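Local coordinates for sensor protein kinase HptS (Staphylococcus aureus, PDB 6LKI) that probably serves as the sensor histidine kinase of a two-component system, its extracytoplasmic part relaying an outside signal to autophosphorylation on histidine, at residues 117-131 / 158-170. Residues are numbered along the deposited sequence; the frame is centred on the assembly and turned at random.
Sequences NRQFALIVDQYDNIL and LNHADHRLIIYKD
Arg164 and Val124 face each other as a hydrogen-bonded antiparallel pair, and the arginine side chain illustrates how a strand can hold the turn that ends its neighbour. Its CB stands 4.1 Å from Val124 CG2. The chain then runs extended until it bends at chi3 (-70°), which brings NE to 3.9 Å and CZ to 3.6 Å from Val124 CG2, beneath one guanidinium face. NH1 stays 3.9 Å from Asp128 OD1. NH2, in the guanidinium plane, donates to Asp125 O (2.8 Å) and makes a salt bridge to Asp128 OD1 (2.5 Å). A single nitrogen thus bridges the first and last residues of the type I turn 125-128, whose own closing bond, Asp128 N to Asp125 O, comes from the opposite face of that carbonyl.

On the other side of the sheet, Leu131 CD1 sits over a face of the His163 ring, 3.5 Å from its centroid, while His163 ND1 is hydrogen-bonded to Tyr84 OH of strand 84-92, in the other sheet. Back on the face of Val124 and Arg164, Phe120 CB rests on the Tyr168 ring, whose OH is hydrogen-bonded to Asp135.

Strands 120-125 and 163-169 are the central pair of a 2-1-4-3 sheet, consistent with a dCache module's second PAS-like domain; helix 108-116 packs against Ala121 and Ile167, and helix 2-31 touches Gln119.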
ATOM      1  N   ASN B 117     -32.614 -16.672 -15.185  1.00 71.82           N
ATOM      2  CA  ASN B 117     -33.140 -15.752 -16.182  1.00 71.10           C
ATOM      3  C   ASN B 117     -32.081 -15.205 -17.128  1.00 72.66           C
ATOM      4  O   ASN B 117     -32.418 -14.414 -18.017  1.00 74.20           O
ATOM      5  CB  ASN B 117     -33.857 -14.586 -15.490  1.00 70.79           C
ATOM      6  CG  ASN B 117     -35.026 -15.044 -14.639  1.00 73.94           C
ATOM      7  OD1 ASN B 117     -35.318 -14.458 -13.597  1.00 72.04           O
ATOM      8  ND2 ASN B 117     -35.702 -16.098 -15.081  1.00 73.64           N
ATOM      9  N   ARG B 118     -30.816 -15.598 -16.963  1.00 71.09           N
ATOM     10  CA  ARG B 118     -29.713 -15.093 -17.789  1.00 71.21           C
ATOM     11  C   ARG B 118     -29.628 -13.569 -17.738  1.00 71.50           C
ATOM     12  O   ARG B 118     -29.174 -12.924 -18.686  1.00 70.10           O
ATOM     13  CB  ARG B 118     -29.831 -15.582 -19.234  1.00 73.53           C
ATOM     14  CG  ARG B 118     -29.601 -17.075 -19.400  1.00 75.16           C
ATOM     15  CD  ARG B 118     -28.137 -17.435 -19.191  1.00 76.25           C
ATOM     16  NE  ARG B 118     -27.917 -18.879 -19.206  1.00 82.16           N
ATOM     17  CZ  ARG B 118     -27.230 -19.540 -18.279  1.00 81.83           C
ATOM     18  NH1 ARG B 118     -26.694 -18.887 -17.256  1.00 78.33           N
ATOM     19  NH2 ARG B 118     -27.080 -20.854 -18.374  1.00 81.50           N
ATOM     20  N   GLN B 119     -30.073 -12.986 -16.627  1.00 69.58           N
ATOM     21  CA  GLN B 119     -29.959 -11.553 -16.395  1.00 68.66           C
ATOM     22  C   GLN B 119     -28.677 -11.284 -15.617  1.00 64.30           C
ATOM     23  O   GLN B 119     -28.478 -11.837 -14.530  1.00 64.99           O
ATOM     24  CB  GLN B 119     -31.173 -11.024 -15.630  1.00 69.09           C
ATOM     25  CG  GLN B 119     -32.509 -11.243 -16.324  1.00 70.90           C
ATOM     26  CD  GLN B 119     -33.665 -10.635 -15.552  1.00 74.09           C
ATOM     27  OE1 GLN B 119     -33.476  -9.712 -14.759  1.00 74.23           O
ATOM     28  NE2 GLN B 119     -34.867 -11.151 -15.778  1.00 73.35           N
ATOM     29  N   PHE B 120     -27.813 -10.441 -16.170  1.00 60.67           N
ATOM     30  CA  PHE B 120     -26.516 -10.150 -15.578  1.00 63.17           C
ATOM     31  C   PHE B 120     -26.537  -8.780 -14.915  1.00 61.84           C
ATOM     32  O   PHE B 120     -27.432  -7.964 -15.144  1.00 59.86           O
ATOM     33  CB  PHE B 120     -25.413 -10.232 -16.639  1.00 61.95           C
ATOM     34  CG  PHE B 120     -25.286 -11.588 -17.269  1.00 67.37           C
ATOM     35  CD1 PHE B 120     -26.096 -11.954 -18.332  1.00 69.75           C
ATOM     36  CD2 PHE B 120     -24.364 -12.503 -16.791  1.00 66.29           C
ATOM     37  CE1 PHE B 120     -25.983 -13.204 -18.910  1.00 69.19           C
ATOM     38  CE2 PHE B 120     -24.246 -13.755 -17.364  1.00 67.03           C
ATOM     39  CZ  PHE B 120     -25.057 -14.105 -18.426  1.00 69.63           C
ATOM     40  N   ALA B 121     -25.530  -8.535 -14.078  1.00 59.25           N
ATOM     41  CA  ALA B 121     -25.475  -7.333 -13.261  1.00 57.32           C
ATOM     42  C   ALA B 121     -24.163  -6.595 -13.479  1.00 57.10           C
ATOM     43  O   ALA B 121     -23.110  -7.214 -13.663  1.00 54.16           O
ATOM     44  CB  ALA B 121     -25.639  -7.666 -11.773  1.00 55.49           C
ATOM     45  N   LEU B 122     -24.242  -5.266 -13.454  1.00 56.27           N
ATOM     46  CA  LEU B 122     -23.085  -4.387 -13.520  1.00 55.21           C
ATOM     47  C   LEU B 122     -23.257  -3.280 -12.491  1.00 56.68           C
ATOM     48  O   LEU B 122     -24.380  -2.877 -12.178  1.00 56.67           O
ATOM     49  CB  LEU B 122     -22.913  -3.766 -14.917  1.00 59.05           C
ATOM     50  CG  LEU B 122     -22.088  -4.500 -15.977  1.00 63.67           C
ATOM     51  CD1 LEU B 122     -22.391  -3.937 -17.356  1.00 68.80           C
ATOM     52  CD2 LEU B 122     -20.607  -4.386 -15.675  1.00 60.86           C
ATOM     53  N   ILE B 123     -22.138  -2.790 -11.965  1.00 54.73           N
ATOM     54  CA  ILE B 123     -22.130  -1.639 -11.069  1.00 55.07           C
ATOM     55  C   ILE B 123     -21.099  -0.652 -11.592  1.00 56.56           C
ATOM     56  O   ILE B 123     -19.915  -0.990 -11.705  1.00 56.39           O
ATOM     57  CB  ILE B 123     -21.822  -2.027  -9.613  1.00 50.43           C
ATOM     58  CG1 ILE B 123     -22.963  -2.860  -9.028  1.00 50.28           C
ATOM     59  CG2 ILE B 123     -21.587  -0.778  -8.772  1.00 53.64           C
ATOM     60  CD1 ILE B 123     -22.826  -3.129  -7.545  1.00 45.75           C
ATOM     61  N   VAL B 124     -21.545   0.561 -11.915  1.00 56.54           N
ATOM     62  CA  VAL B 124     -20.673   1.584 -12.471  1.00 60.18           C
ATOM     63  C   VAL B 124     -20.805   2.861 -11.653  1.00 61.42           C
ATOM     64  O   VAL B 124     -21.855   3.143 -11.068  1.00 61.19           O
ATOM     65  CB  VAL B 124     -20.981   1.871 -13.959  1.00 64.16           C
ATOM     66  CG1 VAL B 124     -20.743   0.627 -14.803  1.00 65.31           C
ATOM     67  CG2 VAL B 124     -22.403   2.379 -14.121  1.00 64.91           C
ATOM     68  N   ASP B 125     -19.724   3.635 -11.618  1.00 62.60           N
ATOM     69  CA  ASP B 125     -19.731   4.925 -10.950  1.00 64.75           C
ATOM     70  C   ASP B 125     -20.240   6.003 -11.907  1.00 70.56           C
ATOM     71  O   ASP B 125     -20.520   5.747 -13.081  1.00 69.72           O
ATOM     72  CB  ASP B 125     -18.336   5.259 -10.417  1.00 64.90           C
ATOM     73  CG  ASP B 125     -17.264   5.218 -11.495  1.00 67.49           C
ATOM     74  OD1 ASP B 125     -17.593   4.913 -12.660  1.00 69.56           O
ATOM     75  OD2 ASP B 125     -16.086   5.487 -11.172  1.00 66.17           O
ATOM     76  N   GLN B 126     -20.360   7.233 -11.402  1.00 69.91           N
ATOM     77  CA  GLN B 126     -20.756   8.346 -12.260  1.00 72.15           C
ATOM     78  C   GLN B 126     -19.711   8.657 -13.323  1.00 74.22           C
ATOM     79  O   GLN B 126     -20.035   9.309 -14.322  1.00 77.01           O
ATOM     80  CB  GLN B 126     -21.035   9.593 -11.420  1.00 72.08           C
ATOM     81  CG  GLN B 126     -19.809  10.410 -11.086  1.00 75.28           C
ATOM     82  CD  GLN B 126     -19.135   9.939  -9.818  1.00 75.04           C
ATOM     83  OE1 GLN B 126     -18.733   8.781  -9.703  1.00 72.38           O
ATOM     84  NE2 GLN B 126     -19.014  10.838  -8.850  1.00 74.18           N
ATOM     85  N   TYR B 127     -18.470   8.221 -13.131  1.00 72.34           N
ATOM     86  CA  TYR B 127     -17.459   8.309 -14.173  1.00 72.53           C
ATOM     87  C   TYR B 127     -17.524   7.141 -15.145  1.00 73.16           C
ATOM     88  O   TYR B 127     -16.701   7.075 -16.060  1.00 74.50           O
ATOM     89  CB  TYR B 127     -16.058   8.400 -13.562  1.00 72.42           C
ATOM     90  CG  TYR B 127     -15.947   9.413 -12.449  1.00 74.18           C
ATOM     91  CD1 TYR B 127     -16.441  10.703 -12.604  1.00 74.02           C
ATOM     92  CD2 TYR B 127     -15.354   9.079 -11.241  1.00 73.08           C
ATOM     93  CE1 TYR B 127     -16.343  11.630 -11.587  1.00 75.39           C
ATOM     94  CE2 TYR B 127     -15.250   9.998 -10.221  1.00 74.50           C
ATOM     95  CZ  TYR B 127     -15.746  11.272 -10.400  1.00 77.29           C
ATOM     96  OH  TYR B 127     -15.645  12.189  -9.384  1.00 79.52           O
ATOM     97  N   ASP B 128     -18.483   6.231 -14.969  1.00 71.81           N
ATOM     98  CA  ASP B 128     -18.735   5.113 -15.874  1.00 72.26           C
ATOM     99  C   ASP B 128     -17.673   4.020 -15.794  1.00 70.55           C
ATOM    100  O   ASP B 128     -17.530   3.236 -16.737  1.00 70.17           O
ATOM    101  CB  ASP B 128     -18.880   5.586 -17.329  1.00 75.31           C
ATOM    102  CG  ASP B 128     -20.319   5.852 -17.727  1.00 77.45           C
ATOM    103  OD1 ASP B 128     -21.150   6.131 -16.845  1.00 75.85           O
ATOM    104  OD2 ASP B 128     -20.611   5.778 -18.942  1.00 81.04           O
ATOM    105  N   ASN B 129     -16.925   3.942 -14.695  1.00 68.79           N
ATOM    106  CA  ASN B 129     -16.017   2.822 -14.472  1.00 68.26           C
ATOM    107  C   ASN B 129     -16.789   1.603 -13.980  1.00 65.80           C
ATOM    108  O   ASN B 129     -17.687   1.720 -13.144  1.00 61.60           O
ATOM    109  CB  ASN B 129     -14.947   3.181 -13.439  1.00 67.26           C
ATOM    110  CG  ASN B 129     -14.019   4.285 -13.900  1.00 70.10           C
ATOM    111  OD1 ASN B 129     -13.697   4.393 -15.082  1.00 72.39           O
ATOM    112  ND2 ASN B 129     -13.590   5.122 -12.963  1.00 71.42           N
ATOM    113  N   ILE B 130     -16.420   0.426 -14.478  1.00 62.76           N
ATOM    114  CA  ILE B 130     -17.055  -0.814 -14.039  1.00 61.73           C
ATOM    115  C   ILE B 130     -16.504  -1.191 -12.668  1.00 59.46           C
ATOM    116  O   ILE B 130     -15.296  -1.386 -12.504  1.00 61.09           O
ATOM    117  CB  ILE B 130     -16.835  -1.947 -15.052  1.00 64.33           C
ATOM    118  CG1 ILE B 130     -17.576  -1.647 -16.357  1.00 67.31           C
ATOM    119  CG2 ILE B 130     -17.303  -3.275 -14.470  1.00 60.72           C
ATOM    120  CD1 ILE B 130     -17.475  -2.750 -17.388  1.00 67.40           C
ATOM    121  N   LEU B 131     -17.395  -1.293 -11.679  1.00 56.16           N
ATOM    122  CA  LEU B 131     -17.019  -1.665 -10.323  1.00 54.90           C
ATOM    123  C   LEU B 131     -17.462  -3.067  -9.931  1.00 54.19           C
ATOM    124  O   LEU B 131     -16.990  -3.584  -8.912  1.00 52.07           O
ATOM    125  CB  LEU B 131     -17.593  -0.660  -9.313  1.00 55.04           C
ATOM    126  CG  LEU B 131     -17.257   0.813  -9.541  1.00 55.73           C
ATOM    127  CD1 LEU B 131     -17.936   1.675  -8.491  1.00 54.72           C
ATOM    128  CD2 LEU B 131     -15.753   1.031  -9.528  1.00 54.07           C
ATOM    129  N   LEU B 158     -27.623   3.537  -6.729  1.00 61.50           N
ATOM    130  CA  LEU B 158     -27.386   2.947  -5.420  1.00 60.16           C
ATOM    131  C   LEU B 158     -27.368   4.030  -4.345  1.00 55.83           C
ATOM    132  O   LEU B 158     -26.959   5.169  -4.580  1.00 59.17           O
ATOM    133  CB  LEU B 158     -26.077   2.159  -5.416  1.00 56.95           C
ATOM    134  CG  LEU B 158     -26.102   0.871  -6.246  1.00 57.38           C
ATOM    135  CD1 LEU B 158     -24.831   0.058  -6.045  1.00 54.36           C
ATOM    136  CD2 LEU B 158     -27.334   0.035  -5.919  1.00 52.93           C
ATOM    137  N   ASN B 159     -27.815   3.653  -3.147  1.00 56.62           N
ATOM    138  CA  ASN B 159     -28.136   4.648  -2.128  1.00 57.90           C
ATOM    139  C   ASN B 159     -26.893   5.216  -1.453  1.00 58.77           C
ATOM    140  O   ASN B 159     -26.886   6.390  -1.066  1.00 55.66           O
ATOM    141  CB  ASN B 159     -29.065   4.031  -1.083  1.00 58.26           C
ATOM    142  CG  ASN B 159     -29.486   5.024  -0.019  1.00 63.72           C
ATOM    143  OD1 ASN B 159     -28.897   5.082   1.061  1.00 63.89           O
ATOM    144  ND2 ASN B 159     -30.515   5.807  -0.316  1.00 61.36           N
ATOM    145  N   HIS B 160     -25.840   4.415  -1.304  1.00 53.69           N
ATOM    146  CA  HIS B 160     -24.720   4.786  -0.450  1.00 52.52           C
ATOM    147  C   HIS B 160     -23.631   5.568  -1.170  1.00 52.74           C
ATOM    148  O   HIS B 160     -22.804   6.202  -0.504  1.00 51.59           O
ATOM    149  CB  HIS B 160     -24.102   3.531   0.170  1.00 50.40           C
ATOM    150  CG  HIS B 160     -23.396   2.661  -0.820  1.00 48.57           C
ATOM    151  ND1 HIS B 160     -24.068   1.875  -1.730  1.00 51.19           N
ATOM    152  CD2 HIS B 160     -22.077   2.459  -1.049  1.00 48.54           C
ATOM    153  CE1 HIS B 160     -23.194   1.224  -2.477  1.00 46.47           C
ATOM    154  NE2 HIS B 160     -21.979   1.559  -2.082  1.00 46.64           N
ATOM    155  N   ALA B 161     -23.595   5.535  -2.499  1.00 55.43           N
ATOM    156  CA  ALA B 161     -22.571   6.253  -3.245  1.00 53.27           C
ATOM    157  C   ALA B 161     -23.105   6.559  -4.636  1.00 56.99           C
ATOM    158  O   ALA B 161     -24.187   6.112  -5.021  1.00 59.11           O
ATOM    159  CB  ALA B 161     -21.265   5.456  -3.313  1.00 54.68           C
ATOM    160  N   ASP B 162     -22.323   7.331  -5.391  1.00 59.58           N
ATOM    161  CA  ASP B 162     -22.693   7.726  -6.749  1.00 61.52           C
ATOM    162  C   ASP B 162     -22.474   6.566  -7.725  1.00 61.58           C
ATOM    163  O   ASP B 162     -21.725   6.656  -8.697  1.00 62.86           O
ATOM    164  CB  ASP B 162     -21.909   8.963  -7.170  1.00 63.26           C
ATOM    165  CG  ASP B 162     -22.214  10.169  -6.304  1.00 67.45           C
ATOM    166  OD1 ASP B 162     -23.402  10.542  -6.202  1.00 66.82           O
ATOM    167  OD2 ASP B 162     -21.268  10.749  -5.727  1.00 66.00           O
ATOM    168  N   HIS B 163     -23.157   5.458  -7.447  1.00 60.13           N
ATOM    169  CA  HIS B 163     -23.047   4.244  -8.240  1.00 58.00           C
ATOM    170  C   HIS B 163     -24.409   3.862  -8.801  1.00 58.79           C
ATOM    171  O   HIS B 163     -25.451   4.205  -8.235  1.00 61.52           O
ATOM    172  CB  HIS B 163     -22.485   3.083  -7.408  1.00 56.17           C
ATOM    173  CG  HIS B 163     -21.111   3.335  -6.870  1.00 56.35           C
ATOM    174  ND1 HIS B 163     -20.570   2.601  -5.836  1.00 52.37           N
ATOM    175  CD2 HIS B 163     -20.168   4.241  -7.222  1.00 55.44           C
ATOM    176  CE1 HIS B 163     -19.353   3.044  -5.574  1.00 52.69           C
ATOM    177  NE2 HIS B 163     -19.086   4.039  -6.400  1.00 55.42           N
ATOM    178  N   ARG B 164     -24.390   3.143  -9.920  1.00 58.44           N
ATOM    179  CA  ARG B 164     -25.600   2.680 -10.584  1.00 59.63           C
ATOM    180  C   ARG B 164     -25.533   1.170 -10.767  1.00 58.37           C
ATOM    181  O   ARG B 164     -24.521   0.642 -11.240  1.00 57.14           O
ATOM    182  CB  ARG B 164     -25.787   3.361 -11.941  1.00 60.97           C
ATOM    183  CG  ARG B 164     -26.150   4.833 -11.858  1.00 61.94           C
ATOM    184  CD  ARG B 164     -25.926   5.526 -13.191  1.00 67.22           C
ATOM    185  NE  ARG B 164     -24.506   5.649 -13.506  1.00 68.22           N
ATOM    186  CZ  ARG B 164     -23.998   5.514 -14.726  1.00 71.83           C
ATOM    187  NH1 ARG B 164     -24.796   5.249 -15.752  1.00 74.18           N
ATOM    188  NH2 ARG B 164     -22.693   5.643 -14.922  1.00 70.57           N
ATOM    189  N   LEU B 165     -26.609   0.483 -10.396  1.00 54.88           N
ATOM    190  CA  LEU B 165     -26.735  -0.953 -10.610  1.00 58.23           C
ATOM    191  C   LEU B 165     -27.508  -1.185 -11.902  1.00 62.66           C
ATOM    192  O   LEU B 165     -28.644  -0.722 -12.039  1.00 62.31           O
ATOM    193  CB  LEU B 165     -27.440  -1.625  -9.433  1.00 55.83           C
ATOM    194  CG  LEU B 165     -27.945  -3.046  -9.705  1.00 58.09           C
ATOM    195  CD1 LEU B 165     -26.781  -4.011  -9.906  1.00 54.20           C
ATOM    196  CD2 LEU B 165     -28.856  -3.519  -8.586  1.00 58.17           C
ATOM    197  N   ILE B 166     -26.896  -1.902 -12.840  1.00 61.68           N
ATOM    198  CA  ILE B 166     -27.484  -2.146 -14.152  1.00 62.86           C
ATOM    199  C   ILE B 166     -27.660  -3.646 -14.340  1.00 63.55           C
ATOM    200  O   ILE B 166     -26.686  -4.406 -14.280  1.00 62.45           O
ATOM    201  CB  ILE B 166     -26.625  -1.558 -15.282  1.00 63.62           C
ATOM    202  CG1 ILE B 166     -26.146  -0.149 -14.919  1.00 63.57           C
ATOM    203  CG2 ILE B 166     -27.399  -1.554 -16.593  1.00 68.23           C
ATOM    204  CD1 ILE B 166     -24.879   0.250 -15.623  1.00 66.11           C
ATOM    205  N   ILE B 167     -28.899  -4.065 -14.586  1.00 62.74           N
ATOM    206  CA  ILE B 167     -29.231  -5.454 -14.879  1.00 64.50           C
ATOM    207  C   ILE B 167     -29.734  -5.528 -16.313  1.00 67.48           C
ATOM    208  O   ILE B 167     -30.662  -4.801 -16.691  1.00 66.98           O
ATOM    209  CB  ILE B 167     -30.274  -6.010 -13.894  1.00 65.67           C
ATOM    210  CG1 ILE B 167     -29.697  -6.043 -12.479  1.00 63.84           C
ATOM    211  CG2 ILE B 167     -30.722  -7.393 -14.323  1.00 66.58           C
ATOM    212  CD1 ILE B 167     -30.643  -6.614 -11.450  1.00 63.93           C
ATOM    213  N   TYR B 168     -29.117  -6.397 -17.113  1.00 67.71           N
ATOM    214  CA  TYR B 168     -29.392  -6.482 -18.539  1.00 70.34           C
ATOM    215  C   TYR B 168     -29.628  -7.932 -18.943  1.00 72.53           C
ATOM    216  O   TYR B 168     -29.435  -8.863 -18.156  1.00 69.13           O
ATOM    217  CB  TYR B 168     -28.247  -5.876 -19.362  1.00 71.65           C
ATOM    218  CG  TYR B 168     -26.882  -6.448 -19.042  1.00 70.75           C
ATOM    219  CD1 TYR B 168     -26.110  -5.922 -18.015  1.00 67.19           C
ATOM    220  CD2 TYR B 168     -26.363  -7.509 -19.774  1.00 71.72           C
ATOM    221  CE1 TYR B 168     -24.864  -6.439 -17.720  1.00 66.05           C
ATOM    222  CE2 TYR B 168     -25.116  -8.032 -19.488  1.00 70.24           C
ATOM    223  CZ  TYR B 168     -24.371  -7.492 -18.461  1.00 69.20           C
ATOM    224  OH  TYR B 168     -23.130  -8.009 -18.171  1.00 66.62           O
ATOM    225  N   LYS B 169     -30.041  -8.111 -20.197  1.00 76.51           N
ATOM    226  CA  LYS B 169     -30.406  -9.423 -20.712  1.00 76.77           C
ATOM    227  C   LYS B 169     -30.420  -9.380 -22.233  1.00 79.52           C
ATOM    228  O   LYS B 169     -30.920  -8.421 -22.826  1.00 80.52           O
ATOM    229  CB  LYS B 169     -31.778  -9.859 -20.181  1.00 76.38           C
ATOM    230  CG  LYS B 169     -32.334 -11.112 -20.834  1.00 77.63           C
ATOM    231  CD  LYS B 169     -33.345 -11.802 -19.936  1.00 76.86           C
ATOM    232  CE  LYS B 169     -34.049 -12.928 -20.671  1.00 78.93           C
ATOM    233  NZ  LYS B 169     -33.100 -14.009 -21.058  1.00 76.76           N
ATOM    234  N   ASP B 170     -29.878 -10.424 -22.854  1.00 80.03           N
ATOM    235  CA  ASP B 170     -29.871 -10.535 -24.311  1.00 83.77           C
ATOM    236  C   ASP B 170     -31.177 -11.133 -24.821  1.00 84.04           C
ATOM    237  O   ASP B 170     -32.253 -10.572 -24.614  1.00 83.31           O
ATOM    238  CB  ASP B 170     -28.686 -11.384 -24.782  1.00 86.43           C
ATOM    239  CG  ASP B 170     -28.495 -11.337 -26.288  1.00 88.91           C
ATOM    240  OD1 ASP B 170     -29.005 -10.392 -26.926  1.00 87.44           O
ATOM    241  OD2 ASP B 170     -27.833 -12.244 -26.833  1.00 90.26           O
TER
HETATM  242  O   HOH W   1     -28.108 -12.336 -21.437  1.00 76.25           O
HETATM  243  O   HOH W   2     -21.783  -7.941 -15.891  1.00 60.64           O